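Local structure of FAD-linked sulfhydryl oxidase ERV1 (Arabidopsis thaliana, 2HJ3) at residues L95-C99 against E100-A104; E75-S78 against Q79-C82; A57-F60 against K61-L64. The protein is a homodimeric FAD-dependent sulfhydryl oxidase that forms disulfide bonds at the expense of oxygen and supports import and folding of small cysteine-containing proteins in the mitochondrial intermembrane space. All blocks are in the same frame, centred on the assembly; numbering follows the deposited sequence.

Contact 1. Residues L95-C99 against E100-A104; sequences LVFPC and ERVDA. With FAD (flavin-adenine dinucleotide), chain K; SO4 (sulfate ion), chain D.
F97 meets the start of the next helix with the rim of its ring: CE2 lies 3.5 Å from the backbone N of V102, near the ring plane, and 3.9 Å from V102 CG1. One face of the same ring looks onto the adenine of FAD, with CG 3.9 Å from C5A. The opposite face is covered by P98 CD, 3.6 Å above the plane and displaced toward the rim. With CG anti to the backbone N (chi1 -173°), the ring extends between these two layers. V102 CG1 reaches the adenine too, 3.8 Å from FAD N1A. With an alanine in place of F97, the adenine would probably lose the ring that covers one of its faces, and V102 CG1 an apolar neighbour. Behind this shell, R101 N donates to P98 O at 2.9 Å (166°), closing a turn, while P98 CG packs 3.5 Å from R101 CD. F97 N is hydrogen-bonded to N86 OD1, and a disulfide from C99 to C82 ties the loop to helix 74-91. Geometrically this is a type I beta turn, P98 to R101, leading into helix 102-105, and it forms one wall of the adenine pocket of an ERV/ALR flavoprotein.

Contact 2. Residues E75-S78 against Q79-C82; sequences EEFS and QWLC. With FAD (flavin-adenine dinucleotide), chain K.
F77 and W80, three residues apart on helix 74-91 of the four-helix bundle, bring their aromatic rings into contact: F77 CE1 comes within 3.9 Å of W80 CE3. The two side chains cross obliquely. Both extend from the helix in the same sense, with CG anti to the backbone N (chi1 -171° for F77 and 176° for W80), and this brings the rings side by side. Each has a further partner. The ring of F77 meets that of Y28, their planes about 60° apart, and W80 NE1 donates to N67 O, which satisfies the buried indole nitrogen. The backbone beneath is regular alpha-helix by its bonds: W80 N to E76 O and L81 N to F77 O both measure 2.9 Å. L81 CB rests 3.3 Å from F77 O, while the side chain packs against L21, H22 and A25 of helix 10-27 and M44 of helix 34-50. Next in sequence, C82, whose SG is disulfide-bonded to C99, lies against the adenine, SG standing 3.2 Å from FAD N6A. That same amino nitrogen gives a weak hydrogen bond to the backbone, with FAD N6A 3.1 Å from C82 O.

Contact 3. Residues A57-F60 against K61-L64; sequences ADHF and KEIL. With FAD (flavin-adenine dinucleotide), chain K; SO4 (sulfate ion), chain I.
NE2 of H59 makes the shortest polar bond here, to O2 of a sulfate at 2.6 Å (154°), while E62, one turn further along the helix, brings its carboxylate to the edge of the same imidazole. E62 OE2 lies near the ring plane, 3.7 Å from H59 CD2, and 3.2 Å from sulfate O1, a proximity that would probably be unfavourable if both groups carry their usual negative charge. The sulfate probably came from the crystallisation liquor, so it marks a place where an anion can sit rather than a known ligand. From its other nitrogen the ring serves the cofactor: H59 ND1 donates to FAD O4 at 2.8 Å, a weak bond because the angle is only 128°. H59 thus bridges the pyrimidine end of the isoalloxazine and the sulfate, and bonds at both nitrogens restrict rotation of the imidazole. This agrees with its experimentally established role in FAD binding.

F60 approaches the dimethylbenzene end of the flavin. Its CG is anti to the backbone N (chi1 -169°), which places the ring against the cofactor, with CD1 3.6 Å from FAD C7M. On the same ring CE2 meets L64 CD2 more loosely, at 4.3 Å. Helical bonding fixes the spacing of these groups: I63 N reaches H59 O at 2.8 Å, almost straight, and L64 N reaches F60 O at 2.8 Å.

Helix 54-66, which also holds C56 of the redox-active disulfide with C53, packs against two others. F60 touches M44, L47 and S48 of helix 34-50, L64 touches S48 there and W80 of helix 74-91, and I63 leans on V84 and T87 of helix 74-91.

In the fold
Along the chain the order is contact 3 on helix 54-66, contact 2 on helix 74-91, then contact 1 in the loop entering helix 102-105. All three lie in the ERV/ALR sulfhydryl oxidase domain. Centres of contacts 1 and 2 are about 10 Å apart, of 2 and 3 about 17 Å, and of 1 and 3 about 21 Å. The C82-C99 disulfide, SG to SG 2.0 Å, fastens the loop of contact 1 to helix 74-91, so these two contacts form one unit. Contacts 2 and 3 meet where W80 CZ2 packs 3.6 Å from L64 CD1, whereas 1 and 3 do not touch. One FAD joins them, its flavin at contact 3 and its adenine at contacts 1 and 2.

Contact 1. Residues L95-C99 against E100-A104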
loop_
_atom_site.group_PDB
_atom_site.type_symbol
_atom_site.label_atom_id
_atom_site.label_comp_id
_atom_site.label_asym_id
_atom_site.label_seq_id
_atom_site.Cartn_x
_atom_site.Cartn_y
_atom_site.Cartn_z
ATOM N N LEU A 95 20.934 -1.446 9.413
ATOM C CA LEU A 95 21.400 -0.066 9.427
ATOM C C LEU A 95 20.212 0.880 9.624
ATOM O O LEU A 95 19.086 0.563 9.229
ATOM C CB LEU A 95 22.100 0.256 8.107
ATOM C CG LEU A 95 23.475 -0.378 7.861
ATOM C CD1 LEU A 95 23.804 -0.348 6.378
ATOM C CD2 LEU A 95 24.534 0.377 8.666
ATOM N N VAL A 96 20.467 2.027 10.253
ATOM C CA VAL A 96 19.442 3.041 10.497
ATOM C C VAL A 96 19.730 4.194 9.538
ATOM O O VAL A 96 20.826 4.753 9.528
ATOM C CB VAL A 96 19.473 3.526 11.969
ATOM C CG1 VAL A 96 18.671 4.812 12.136
ATOM C CG2 VAL A 96 18.898 2.437 12.872
ATOM N N PHE A 97 18.729 4.527 8.730
ATOM C CA PHE A 97 18.820 5.551 7.697
ATOM C C PHE A 97 18.704 6.969 8.240
ATOM O O PHE A 97 17.866 7.235 9.092
ATOM C CB PHE A 97 17.704 5.276 6.671
ATOM C CG PHE A 97 17.755 6.142 5.446
ATOM C CD1 PHE A 97 18.412 5.711 4.299
ATOM C CD2 PHE A 97 17.117 7.381 5.426
ATOM C CE1 PHE A 97 18.429 6.502 3.146
ATOM C CE2 PHE A 97 17.131 8.181 4.275
ATOM C CZ PHE A 97 17.784 7.740 3.140
ATOM N N PRO A 98 19.556 7.898 7.760
ATOM C CA PRO A 98 19.514 9.296 8.216
ATOM C C PRO A 98 18.329 9.981 7.549
ATOM O O PRO A 98 18.359 10.288 6.355
ATOM C CB PRO A 98 20.854 9.856 7.749
ATOM C CG PRO A 98 21.137 9.062 6.505
ATOM C CD PRO A 98 20.730 7.660 6.896
ATOM N N CYS A 99 17.286 10.226 8.332
ATOM C CA CYS A 99 16.067 10.815 7.802
ATOM C C CYS A 99 16.153 12.199 7.193
ATOM O O CYS A 99 15.130 12.776 6.832
ATOM C CB CYS A 99 14.981 10.792 8.867
ATOM S SG CYS A 99 14.609 9.115 9.458
ATOM N N GLU A 100 17.357 12.734 7.067
ATOM C CA GLU A 100 17.517 14.055 6.475
ATOM C C GLU A 100 17.746 13.859 4.996
ATOM O O GLU A 100 17.674 14.798 4.211
ATOM C CB GLU A 100 18.718 14.767 7.073
ATOM C CG GLU A 100 18.591 15.035 8.545
ATOM C CD GLU A 100 19.943 15.134 9.206
ATOM O OE1 GLU A 100 20.767 15.978 8.776
ATOM O OE2 GLU A 100 20.176 14.356 10.155
ATOM N N ARG A 101 18.022 12.615 4.633
ATOM C CA ARG A 101 18.277 12.246 3.253
ATOM C C ARG A 101 17.103 11.530 2.603
ATOM O O ARG A 101 17.225 11.117 1.449
ATOM C CB ARG A 101 19.499 11.323 3.159
ATOM C CG ARG A 101 20.851 11.924 3.545
ATOM C CD ARG A 101 21.915 10.819 3.525
ATOM N NE ARG A 101 23.270 11.297 3.799
ATOM C CZ ARG A 101 24.312 10.501 4.047
ATOM N NH1 ARG A 101 24.162 9.180 4.062
ATOM N NH2 ARG A 101 25.511 11.026 4.273
ATOM N N VAL A 102 15.979 11.359 3.306
ATOM C CA VAL A 102 14.852 10.652 2.684
ATOM C C VAL A 102 14.513 11.226 1.327
ATOM O O VAL A 102 14.324 10.479 0.375
ATOM C CB VAL A 102 13.545 10.668 3.526
ATOM C CG1 VAL A 102 13.417 9.371 4.296
ATOM C CG2 VAL A 102 13.517 11.862 4.445
ATOM N N ASP A 103 14.438 12.552 1.240
ATOM C CA ASP A 103 14.114 13.205 -0.023
ATOM C C ASP A 103 15.163 12.942 -1.099
ATOM O O ASP A 103 14.883 13.067 -2.291
ATOM C CB ASP A 103 13.940 14.713 0.174
ATOM C CG ASP A 103 12.656 15.059 0.892
ATOM O OD1 ASP A 103 11.798 14.169 1.046
ATOM O OD2 ASP A 103 12.490 16.221 1.298
ATOM N N ALA A 104 16.367 12.575 -0.681
ATOM C CA ALA A 104 17.427 12.282 -1.637
ATOM C C ALA A 104 17.276 10.834 -2.108
ATOM O O ALA A 104 17.612 10.501 -3.243
ATOM C CB ALA A 104 18.800 12.495 -0.988
HETATM P PA FAD K . 13.942 -2.438 3.792
HETATM O O1A FAD K . 13.913 -2.193 5.262
HETATM O O2A FAD K . 12.970 -3.294 3.049
HETATM O O5B FAD K . 14.287 -1.398 2.681
HETATM C C5B FAD K . 13.812 -0.587 1.621
HETATM C C4B FAD K . 15.116 0.013 1.142
HETATM O O4B FAD K . 14.632 1.368 1.338
HETATM C C3B FAD K . 16.594 0.008 1.623
HETATM O O3B FAD K . 17.406 -0.969 0.970
HETATM C C2B FAD K . 16.985 1.417 1.519
HETATM O O2B FAD K . 17.344 1.859 0.247
HETATM C C1B FAD K . 15.689 2.099 1.974
HETATM N N9A FAD K . 15.451 2.486 3.332
HETATM C C8A FAD K . 15.868 1.967 4.581
HETATM N N7A FAD K . 15.536 2.574 5.681
HETATM C C5A FAD K . 14.782 3.644 5.216
HETATM C C6A FAD K . 14.142 4.748 5.816
HETATM N N6A FAD K . 14.259 4.903 7.151
HETATM N N1A FAD K . 13.502 5.663 4.990
HETATM C C2A FAD K . 13.480 5.620 3.634
HETATM N N3A FAD K . 14.088 4.486 3.054
HETATM C C4A FAD K . 14.748 3.550 3.901
HETATM N N1 FAD K . 10.029 -7.630 9.163
HETATM C C2 FAD K . 10.243 -8.429 10.272
HETATM O O2 FAD K . 10.996 -9.421 10.262
HETATM N N3 FAD K . 9.537 -7.957 11.365
HETATM C C4 FAD K . 8.711 -6.806 11.370
HETATM O O4 FAD K . 8.095 -6.671 12.478
HETATM C C4X FAD K . 8.551 -6.039 10.228
HETATM N N5 FAD K . 7.647 -4.931 10.082
HETATM C C5X FAD K . 7.343 -4.226 8.893
HETATM C C6 FAD K . 6.354 -3.218 8.875
HETATM C C7 FAD K . 6.046 -2.574 7.639
HETATM C C7M FAD K . 4.915 -1.535 7.667
HETATM C C8 FAD K . 6.741 -2.906 6.434
HETATM C C8M FAD K . 6.626 -2.293 5.044
HETATM C C9 FAD K . 7.704 -3.923 6.485
HETATM C C9A FAD K . 8.029 -4.665 7.649
HETATM N N10 FAD K . 9.006 -5.747 7.943
HETATM C C10 FAD K . 9.244 -6.499 9.068
HETATM C "C1'" FAD K . 9.958 -6.012 6.917
HETATM C "C2'" FAD K . 11.257 -5.274 6.891
HETATM O "O2'" FAD K . 11.084 -3.945 7.481
HETATM C "C3'" FAD K . 12.050 -5.399 5.627
HETATM O "O3'" FAD K . 11.339 -4.741 4.592
HETATM C "C4'" FAD K . 12.861 -6.593 5.148
HETATM O "O4'" FAD K . 13.568 -7.179 6.276
HETATM C "C5'" FAD K . 13.913 -6.339 4.147
HETATM O "O5'" FAD K . 14.970 -5.452 4.525
HETATM P P FAD K . 15.847 -4.733 3.448
HETATM O O1P FAD K . 17.041 -4.808 4.284
HETATM O O2P FAD K . 15.798 -5.262 2.065
HETATM O O3P FAD K . 15.315 -3.209 3.555
HETATM S S SO4 D . 21.090 -3.793 6.167
HETATM O O1 SO4 D . 20.705 -5.201 6.409
HETATM O O2 SO4 D . 21.571 -3.187 7.423
HETATM O O3 SO4 D . 22.163 -3.738 5.154
HETATM O O4 SO4 D . 19.918 -3.037 5.681
#

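Contact 2. Residues E75-S78 against Q79-C82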
loop_
_atom_site.group_PDB
_atom_site.type_symbol
_atom_site.label_atom_id
_atom_site.label_comp_id
_atom_site.label_asym_id
_atom_site.label_seq_id
_atom_site.Cartn_x
_atom_site.Cartn_y
_atom_site.Cartn_z
ATOM N N GLU A 75 7.080 17.193 4.524
ATOM C CA GLU A 75 8.254 16.988 5.362
ATOM C C GLU A 75 7.962 16.154 6.599
ATOM O O GLU A 75 8.730 15.254 6.933
ATOM C CB GLU A 75 8.860 18.325 5.783
ATOM C CG GLU A 75 10.304 18.195 6.242
ATOM C CD GLU A 75 10.857 19.471 6.850
ATOM O OE1 GLU A 75 10.679 20.551 6.243
ATOM O OE2 GLU A 75 11.481 19.386 7.934
ATOM N N GLU A 76 6.855 16.433 7.279
ATOM C CA GLU A 76 6.515 15.681 8.487
ATOM C C GLU A 76 6.193 14.222 8.183
ATOM O O GLU A 76 6.551 13.330 8.947
ATOM C CB GLU A 76 5.316 16.315 9.209
ATOM C CG GLU A 76 5.458 17.800 9.505
ATOM C CD GLU A 76 4.272 18.358 10.272
ATOM O OE1 GLU A 76 3.160 17.806 10.138
ATOM O OE2 GLU A 76 4.444 19.355 10.999
ATOM N N PHE A 77 5.509 13.979 7.070
ATOM C CA PHE A 77 5.133 12.621 6.686
ATOM C C PHE A 77 6.359 11.824 6.232
ATOM O O PHE A 77 6.548 10.689 6.652
ATOM C CB PHE A 77 4.065 12.677 5.590
ATOM C CG PHE A 77 3.450 11.342 5.274
ATOM C CD1 PHE A 77 3.191 10.421 6.288
ATOM C CD2 PHE A 77 3.131 11.001 3.963
ATOM C CE1 PHE A 77 2.625 9.180 5.999
ATOM C CE2 PHE A 77 2.566 9.764 3.663
ATOM C CZ PHE A 77 2.312 8.852 4.680
ATOM N N SER A 78 7.196 12.429 5.392
ATOM C CA SER A 78 8.421 11.778 4.919
ATOM C C SER A 78 9.281 11.372 6.100
ATOM O O SER A 78 9.752 10.238 6.178
ATOM C CB SER A 78 9.258 12.728 4.069
ATOM O OG SER A 78 8.514 13.270 3.011
ATOM N N GLN A 79 9.500 12.317 7.010
ATOM C CA GLN A 79 10.325 12.072 8.190
ATOM C C GLN A 79 9.701 10.993 9.053
ATOM O O GLN A 79 10.342 9.990 9.373
ATOM C CB GLN A 79 10.477 13.356 9.006
ATOM C CG GLN A 79 11.182 14.486 8.270
ATOM C CD GLN A 79 12.631 14.165 7.979
ATOM O OE1 GLN A 79 13.130 14.454 6.889
ATOM N NE2 GLN A 79 13.322 13.573 8.955
ATOM N N TRP A 80 8.442 11.197 9.425
ATOM C CA TRP A 80 7.738 10.240 10.259
ATOM C C TRP A 80 7.868 8.819 9.710
ATOM O O TRP A 80 8.194 7.886 10.445
ATOM C CB TRP A 80 6.255 10.612 10.359
ATOM C CG TRP A 80 5.467 9.603 11.131
ATOM C CD1 TRP A 80 5.405 9.473 12.484
ATOM C CD2 TRP A 80 4.703 8.523 10.588
ATOM N NE1 TRP A 80 4.651 8.371 12.825
ATOM C CE2 TRP A 80 4.208 7.769 11.679
ATOM C CE3 TRP A 80 4.389 8.116 9.286
ATOM C CZ2 TRP A 80 3.417 6.631 11.508
ATOM C CZ3 TRP A 80 3.603 6.985 9.113
ATOM C CH2 TRP A 80 3.126 6.255 10.221
ATOM N N LEU A 81 7.616 8.658 8.415
ATOM C CA LEU A 81 7.692 7.340 7.787
ATOM C C LEU A 81 9.106 6.768 7.869
ATOM O O LEU A 81 9.289 5.559 7.970
ATOM C CB LEU A 81 7.241 7.432 6.326
ATOM C CG LEU A 81 6.836 6.129 5.636
ATOM C CD1 LEU A 81 5.796 5.383 6.463
ATOM C CD2 LEU A 81 6.285 6.457 4.264
ATOM N N CYS A 82 10.104 7.647 7.829
ATOM C CA CYS A 82 11.497 7.224 7.917
ATOM C C CYS A 82 11.821 6.772 9.336
ATOM O O CYS A 82 12.557 5.798 9.538
ATOM C CB CYS A 82 12.422 8.370 7.502
ATOM S SG CYS A 82 14.203 8.068 7.759
HETATM P PA FAD K . 13.942 -2.438 3.792
HETATM O O1A FAD K . 13.913 -2.193 5.262
HETATM O O2A FAD K . 12.970 -3.294 3.049
HETATM O O5B FAD K . 14.287 -1.398 2.681
HETATM C C5B FAD K . 13.812 -0.587 1.621
HETATM C C4B FAD K . 15.116 0.013 1.142
HETATM O O4B FAD K . 14.632 1.368 1.338
HETATM C C3B FAD K . 16.594 0.008 1.623
HETATM O O3B FAD K . 17.406 -0.969 0.970
HETATM C C2B FAD K . 16.985 1.417 1.519
HETATM O O2B FAD K . 17.344 1.859 0.247
HETATM C C1B FAD K . 15.689 2.099 1.974
HETATM N N9A FAD K . 15.451 2.486 3.332
HETATM C C8A FAD K . 15.868 1.967 4.581
HETATM N N7A FAD K . 15.536 2.574 5.681
HETATM C C5A FAD K . 14.782 3.644 5.216
HETATM C C6A FAD K . 14.142 4.748 5.816
HETATM N N6A FAD K . 14.259 4.903 7.151
HETATM N N1A FAD K . 13.502 5.663 4.990
HETATM C C2A FAD K . 13.480 5.620 3.634
HETATM N N3A FAD K . 14.088 4.486 3.054
HETATM C C4A FAD K . 14.748 3.550 3.901
HETATM N N1 FAD K . 10.029 -7.630 9.163
HETATM C C2 FAD K . 10.243 -8.429 10.272
HETATM O O2 FAD K . 10.996 -9.421 10.262
HETATM N N3 FAD K . 9.537 -7.957 11.365
HETATM C C4 FAD K . 8.711 -6.806 11.370
HETATM O O4 FAD K . 8.095 -6.671 12.478
HETATM C C4X FAD K . 8.551 -6.039 10.228
HETATM N N5 FAD K . 7.647 -4.931 10.082
HETATM C C5X FAD K . 7.343 -4.226 8.893
HETATM C C6 FAD K . 6.354 -3.218 8.875
HETATM C C7 FAD K . 6.046 -2.574 7.639
HETATM C C7M FAD K . 4.915 -1.535 7.667
HETATM C C8 FAD K . 6.741 -2.906 6.434
HETATM C C8M FAD K . 6.626 -2.293 5.044
HETATM C C9 FAD K . 7.704 -3.923 6.485
HETATM C C9A FAD K . 8.029 -4.665 7.649
HETATM N N10 FAD K . 9.006 -5.747 7.943
HETATM C C10 FAD K . 9.244 -6.499 9.068
HETATM C "C1'" FAD K . 9.958 -6.012 6.917
HETATM C "C2'" FAD K . 11.257 -5.274 6.891
HETATM O "O2'" FAD K . 11.084 -3.945 7.481
HETATM C "C3'" FAD K . 12.050 -5.399 5.627
HETATM O "O3'" FAD K . 11.339 -4.741 4.592
HETATM C "C4'" FAD K . 12.861 -6.593 5.148
HETATM O "O4'" FAD K . 13.568 -7.179 6.276
HETATM C "C5'" FAD K . 13.913 -6.339 4.147
HETATM O "O5'" FAD K . 14.970 -5.452 4.525
HETATM P P FAD K . 15.847 -4.733 3.448
HETATM O O1P FAD K . 17.041 -4.808 4.284
HETATM O O2P FAD K . 15.798 -5.262 2.065
HETATM O O3P FAD K . 15.315 -3.209 3.555
#

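Contact 3. Residues A57-F60 against K61-L64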
loop_
_atom_site.group_PDB
_atom_site.type_symbol
_atom_site.label_atom_id
_atom_site.label_comp_id
_atom_site.label_asym_id
_atom_site.label_seq_id
_atom_site.Cartn_x
_atom_site.Cartn_y
_atom_site.Cartn_z
ATOM N N ALA A 57 2.745 -6.770 11.427
ATOM C CA ALA A 57 1.566 -5.938 11.618
ATOM C C ALA A 57 1.378 -5.551 13.082
ATOM O O ALA A 57 0.912 -4.451 13.380
ATOM C CB ALA A 57 0.326 -6.660 11.091
ATOM N N ASP A 58 1.732 -6.451 13.998
ATOM C CA ASP A 58 1.604 -6.165 15.421
ATOM C C ASP A 58 2.583 -5.065 15.813
ATOM O O ASP A 58 2.222 -4.129 16.526
ATOM C CB ASP A 58 1.883 -7.413 16.258
ATOM C CG ASP A 58 0.825 -8.485 16.078
ATOM O OD1 ASP A 58 -0.370 -8.134 15.945
ATOM O OD2 ASP A 58 1.187 -9.680 16.081
ATOM N N HIS A 59 3.819 -5.181 15.335
ATOM C CA HIS A 59 4.850 -4.191 15.634
ATOM C C HIS A 59 4.472 -2.825 15.101
ATOM O O HIS A 59 4.636 -1.813 15.789
ATOM C CB HIS A 59 6.189 -4.616 15.036
ATOM C CG HIS A 59 6.822 -5.772 15.745
ATOM N ND1 HIS A 59 7.971 -6.384 15.291
ATOM C CD2 HIS A 59 6.468 -6.424 16.876
ATOM C CE1 HIS A 59 8.295 -7.367 16.112
ATOM N NE2 HIS A 59 7.399 -7.412 17.081
ATOM N N PHE A 60 3.962 -2.802 13.874
ATOM C CA PHE A 60 3.551 -1.552 13.247
ATOM C C PHE A 60 2.440 -0.928 14.076
ATOM O O PHE A 60 2.390 0.291 14.252
ATOM C CB PHE A 60 3.062 -1.804 11.816
ATOM C CG PHE A 60 2.868 -0.550 11.014
ATOM C CD1 PHE A 60 3.962 0.228 10.640
ATOM C CD2 PHE A 60 1.594 -0.132 10.649
ATOM C CE1 PHE A 60 3.784 1.409 9.909
ATOM C CE2 PHE A 60 1.404 1.040 9.925
ATOM C CZ PHE A 60 2.498 1.809 9.556
ATOM N N LYS A 61 1.555 -1.775 14.591
ATOM C CA LYS A 61 0.435 -1.329 15.415
ATOM C C LYS A 61 0.984 -0.622 16.663
ATOM O O LYS A 61 0.541 0.470 17.014
ATOM C CB LYS A 61 -0.412 -2.541 15.806
ATOM C CG LYS A 61 -1.879 -2.261 16.051
ATOM C CD LYS A 61 -2.667 -3.567 15.961
ATOM C CE LYS A 61 -4.160 -3.325 15.848
ATOM N NZ LYS A 61 -4.900 -4.565 15.458
ATOM N N GLU A 62 1.956 -1.253 17.319
ATOM C CA GLU A 62 2.595 -0.689 18.509
ATOM C C GLU A 62 3.234 0.646 18.157
ATOM O O GLU A 62 2.947 1.668 18.780
ATOM C CB GLU A 62 3.680 -1.632 19.031
ATOM C CG GLU A 62 3.173 -2.948 19.590
ATOM C CD GLU A 62 4.273 -3.994 19.693
ATOM O OE1 GLU A 62 5.386 -3.651 20.161
ATOM O OE2 GLU A 62 4.020 -5.158 19.313
ATOM N N ILE A 63 4.106 0.629 17.150
ATOM C CA ILE A 63 4.788 1.835 16.705
ATOM C C ILE A 63 3.793 2.944 16.403
ATOM O O ILE A 63 4.000 4.097 16.774
ATOM C CB ILE A 63 5.628 1.558 15.449
ATOM C CG1 ILE A 63 6.750 0.581 15.791
ATOM C CG2 ILE A 63 6.197 2.853 14.901
ATOM C CD1 ILE A 63 7.465 0.045 14.596
ATOM N N LEU A 64 2.703 2.588 15.739
ATOM C CA LEU A 64 1.679 3.561 15.384
ATOM C C LEU A 64 0.998 4.127 16.643
ATOM O O LEU A 64 0.700 5.319 16.717
ATOM C CB LEU A 64 0.655 2.897 14.458
ATOM C CG LEU A 64 -0.262 3.808 13.645
ATOM C CD1 LEU A 64 0.581 4.765 12.810
ATOM C CD2 LEU A 64 -1.159 2.963 12.751
HETATM P PA FAD K . 13.942 -2.438 3.792
HETATM O O1A FAD K . 13.913 -2.193 5.262
HETATM O O2A FAD K . 12.970 -3.294 3.049
HETATM O O5B FAD K . 14.287 -1.398 2.681
HETATM C C5B FAD K . 13.812 -0.587 1.621
HETATM C C4B FAD K . 15.116 0.013 1.142
HETATM O O4B FAD K . 14.632 1.368 1.338
HETATM C C3B FAD K . 16.594 0.008 1.623
HETATM O O3B FAD K . 17.406 -0.969 0.970
HETATM C C2B FAD K . 16.985 1.417 1.519
HETATM O O2B FAD K . 17.344 1.859 0.247
HETATM C C1B FAD K . 15.689 2.099 1.974
HETATM N N9A FAD K . 15.451 2.486 3.332
HETATM C C8A FAD K . 15.868 1.967 4.581
HETATM N N7A FAD K . 15.536 2.574 5.681
HETATM C C5A FAD K . 14.782 3.644 5.216
HETATM C C6A FAD K . 14.142 4.748 5.816
HETATM N N6A FAD K . 14.259 4.903 7.151
HETATM N N1A FAD K . 13.502 5.663 4.990
HETATM C C2A FAD K . 13.480 5.620 3.634
HETATM N N3A FAD K . 14.088 4.486 3.054
HETATM C C4A FAD K . 14.748 3.550 3.901
HETATM N N1 FAD K . 10.029 -7.630 9.163
HETATM C C2 FAD K . 10.243 -8.429 10.272
HETATM O O2 FAD K . 10.996 -9.421 10.262
HETATM N N3 FAD K . 9.537 -7.957 11.365
HETATM C C4 FAD K . 8.711 -6.806 11.370
HETATM O O4 FAD K . 8.095 -6.671 12.478
HETATM C C4X FAD K . 8.551 -6.039 10.228
HETATM N N5 FAD K . 7.647 -4.931 10.082
HETATM C C5X FAD K . 7.343 -4.226 8.893
HETATM C C6 FAD K . 6.354 -3.218 8.875
HETATM C C7 FAD K . 6.046 -2.574 7.639
HETATM C C7M FAD K . 4.915 -1.535 7.667
HETATM C C8 FAD K . 6.741 -2.906 6.434
HETATM C C8M FAD K . 6.626 -2.293 5.044
HETATM C C9 FAD K . 7.704 -3.923 6.485
HETATM C C9A FAD K . 8.029 -4.665 7.649
HETATM N N10 FAD K . 9.006 -5.747 7.943
HETATM C C10 FAD K . 9.244 -6.499 9.068
HETATM C "C1'" FAD K . 9.958 -6.012 6.917
HETATM C "C2'" FAD K . 11.257 -5.274 6.891
HETATM O "O2'" FAD K . 11.084 -3.945 7.481
HETATM C "C3'" FAD K . 12.050 -5.399 5.627
HETATM O "O3'" FAD K . 11.339 -4.741 4.592
HETATM C "C4'" FAD K . 12.861 -6.593 5.148
HETATM O "O4'" FAD K . 13.568 -7.179 6.276
HETATM C "C5'" FAD K . 13.913 -6.339 4.147
HETATM O "O5'" FAD K . 14.970 -5.452 4.525
HETATM P P FAD K . 15.847 -4.733 3.448
HETATM O O1P FAD K . 17.041 -4.808 4.284
HETATM O O2P FAD K . 15.798 -5.262 2.065
HETATM O O3P FAD K . 15.315 -3.209 3.555
HETATM S S SO4 I . 5.890 -8.404 20.277
HETATM O O1 SO4 I . 4.649 -8.253 19.491
HETATM O O2 SO4 I . 7.039 -8.562 19.365
HETATM O O3 SO4 I . 6.086 -7.211 21.125
HETATM O O4 SO4 I . 5.785 -9.606 21.128
#